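Local coordinates for copper chaperone PCu(A)C (Methylosinus trichosporium OB3b, PDB 6P1G), which binds copper, probably as a periplasmic copper chaperone of methane-oxidizing bacteria, through its PCu(A)C domain, which here also holds a zinc ion, at residues 52-57 / 86-91. Sequence-based numbering, arbitrary orientation.
Sequences RSVQFH and VELVDI. With ZN (zinc ion), chain D.
Residues 53-57 and 86-89 pair as antiparallel beta strands of the all-beta PCu(A)C domain, and at one end they supply half of a zinc site. The strand directions lie 154° apart, and the hydrogen-bonded pair Gln55-Glu87 is closed by Glu87 N to Gln55 O at 2.6 Å and Gln55 N to Glu87 O at 2.9 Å. At the other end Arg52 and Ser53 stand opposite the single Val89 in a classic beta bulge: Val89 O accepts Arg52 N at 3.3 Å and, weakly, Ser53 N. From the bulge, the Arg52 side chain makes a long salt bridge, NH2 to Asp90 OD2 at 3.6 Å, with that oxygen over the guanidinium face and no N-H aimed at it. On one face of the sheet Phe56 CE2 meets Val86 CG2 at 3.7 Å. On the other, Glu87 CB makes a CH-pi contact over the His57 ring, 3.7 Å from its centroid and 23° off the normal. CG anti to the backbone N (chi1 -166°) and a bend at chi2 turn Glu87 OE1 to the zinc. His61 and His85 complete the site, while Gln28 hydrogen-bonds Glu87 OE2. Second-shell Gln55 offers an OE1 lone pair to His57 NE2 at 3.0 Å; an alanine here would probably cost that N-H its acceptor, leaving zinc and Glu87 to fix the ring. The other ring nitrogen, His57 ND1, binds the zinc at 2.1 Å.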
loop_
_atom_site.group_PDB
_atom_site.type_symbol
_atom_site.label_atom_id
_atom_site.label_comp_id
_atom_site.label_asym_id
_atom_site.label_seq_id
_atom_site.Cartn_x
_atom_site.Cartn_y
_atom_site.Cartn_z
ATOM N N ARG A 52 4.984 -12.752 -3.064
ATOM C CA ARG A 52 4.016 -13.800 -3.366
ATOM C C ARG A 52 2.685 -13.648 -2.631
ATOM O O ARG A 52 1.693 -14.263 -3.017
ATOM C CB ARG A 52 4.618 -15.177 -3.055
ATOM C CG ARG A 52 5.683 -15.612 -4.056
ATOM C CD ARG A 52 6.582 -16.717 -3.514
ATOM N NE ARG A 52 5.867 -17.627 -2.624
ATOM C CZ ARG A 52 6.425 -18.272 -1.604
ATOM N NH1 ARG A 52 7.716 -18.118 -1.342
ATOM N NH2 ARG A 52 5.692 -19.079 -0.848
ATOM N N SER A 53 2.657 -12.831 -1.583
ATOM C CA SER A 53 1.404 -12.546 -0.887
ATOM C C SER A 53 1.494 -11.277 -0.044
ATOM O O SER A 53 2.570 -10.706 0.125
ATOM C CB SER A 53 1.004 -13.726 0.001
ATOM O OG SER A 53 2.011 -14.000 0.957
ATOM N N VAL A 54 0.351 -10.842 0.482
ATOM C CA VAL A 54 0.304 -9.680 1.359
ATOM C C VAL A 54 -0.590 -9.933 2.563
ATOM O O VAL A 54 -1.441 -10.822 2.547
ATOM C CB VAL A 54 -0.211 -8.412 0.631
ATOM C CG1 VAL A 54 0.677 -8.062 -0.553
ATOM C CG2 VAL A 54 -1.665 -8.588 0.205
ATOM N N GLN A 55 -0.387 -9.138 3.606
ATOM C CA GLN A 55 -1.276 -9.127 4.757
ATOM C C GLN A 55 -1.628 -7.687 5.089
ATOM O O GLN A 55 -0.849 -6.772 4.814
ATOM C CB GLN A 55 -0.629 -9.818 5.959
ATOM C CG GLN A 55 -0.306 -11.286 5.726
ATOM C CD GLN A 55 0.617 -11.859 6.783
ATOM O OE1 GLN A 55 1.016 -11.164 7.719
ATOM N NE2 GLN A 55 0.964 -13.132 6.637
ATOM N N PHE A 56 -2.800 -7.480 5.674
ATOM C CA PHE A 56 -3.205 -6.141 6.070
ATOM C C PHE A 56 -3.014 -5.992 7.574
ATOM O O PHE A 56 -3.609 -6.721 8.368
ATOM C CB PHE A 56 -4.651 -5.873 5.653
ATOM C CG PHE A 56 -4.865 -5.909 4.162
ATOM C CD1 PHE A 56 -5.084 -7.110 3.504
ATOM C CD2 PHE A 56 -4.830 -4.744 3.417
ATOM C CE1 PHE A 56 -5.272 -7.143 2.132
ATOM C CE2 PHE A 56 -5.020 -4.769 2.046
ATOM C CZ PHE A 56 -5.239 -5.970 1.403
ATOM N N HIS A 57 -2.164 -5.041 7.948
ATOM C CA HIS A 57 -1.750 -4.853 9.336
ATOM C C HIS A 57 -2.211 -3.577 10.024
ATOM O O HIS A 57 -2.307 -2.514 9.410
ATOM C CB HIS A 57 -0.224 -4.919 9.441
ATOM C CG HIS A 57 0.339 -6.295 9.268
ATOM N ND1 HIS A 57 1.691 -6.556 9.333
ATOM C CD2 HIS A 57 -0.264 -7.484 9.041
ATOM C CE1 HIS A 57 1.896 -7.849 9.151
ATOM N NE2 HIS A 57 0.726 -8.433 8.970
ATOM N N VAL A 86 -0.121 -2.261 4.459
ATOM C CA VAL A 86 -0.082 -3.566 3.824
ATOM C C VAL A 86 1.304 -4.165 4.004
ATOM O O VAL A 86 2.311 -3.534 3.683
ATOM C CB VAL A 86 -0.428 -3.489 2.325
ATOM C CG1 VAL A 86 -0.253 -4.847 1.670
ATOM C CG2 VAL A 86 -1.844 -2.971 2.129
ATOM N N GLU A 87 1.349 -5.381 4.533
ATOM C CA GLU A 87 2.609 -6.092 4.685
ATOM C C GLU A 87 2.900 -6.884 3.420
ATOM O O GLU A 87 2.095 -7.708 3.005
ATOM C CB GLU A 87 2.563 -7.021 5.901
ATOM C CG GLU A 87 3.919 -7.557 6.336
ATOM C CD GLU A 87 4.704 -6.561 7.174
ATOM O OE1 GLU A 87 4.108 -5.573 7.646
ATOM O OE2 GLU A 87 5.918 -6.770 7.369
ATOM N N LEU A 88 4.050 -6.628 2.806
ATOM C CA LEU A 88 4.453 -7.358 1.612
ATOM C C LEU A 88 5.252 -8.581 2.031
ATOM O O LEU A 88 6.330 -8.456 2.608
ATOM C CB LEU A 88 5.273 -6.463 0.682
ATOM C CG LEU A 88 4.649 -5.104 0.347
ATOM C CD1 LEU A 88 5.546 -4.303 -0.581
ATOM C CD2 LEU A 88 3.268 -5.282 -0.268
ATOM N N VAL A 89 4.721 -9.762 1.732
ATOM C CA VAL A 89 5.255 -11.007 2.278
ATOM C C VAL A 89 5.985 -11.837 1.223
ATOM O O VAL A 89 5.553 -11.912 0.071
ATOM C CB VAL A 89 4.128 -11.854 2.905
ATOM C CG1 VAL A 89 4.695 -13.096 3.576
ATOM C CG2 VAL A 89 3.353 -11.027 3.914
ATOM N N ASP A 90 7.101 -12.441 1.631
ATOM C CA ASP A 90 7.914 -13.294 0.767
ATOM C C ASP A 90 8.419 -12.516 -0.437
ATOM O O ASP A 90 8.229 -12.926 -1.581
ATOM C CB ASP A 90 7.129 -14.529 0.309
ATOM C CG ASP A 90 6.930 -15.540 1.423
ATOM O OD1 ASP A 90 7.775 -15.588 2.344
ATOM O OD2 ASP A 90 5.933 -16.290 1.374
ATOM N N ILE A 91 9.056 -11.384 -0.164
ATOM C CA ILE A 91 9.693 -10.600 -1.207
ATOM C C ILE A 91 10.808 -11.418 -1.847
ATOM O O ILE A 91 11.666 -11.967 -1.159
ATOM C CB ILE A 91 10.242 -9.278 -0.652
ATOM C CG1 ILE A 91 9.092 -8.431 -0.108
ATOM C CG2 ILE A 91 11.013 -8.518 -1.724
ATOM C CD1 ILE A 91 9.536 -7.154 0.528
HETATM ZN ZN ZN D . 3.192 -5.054 9.268
#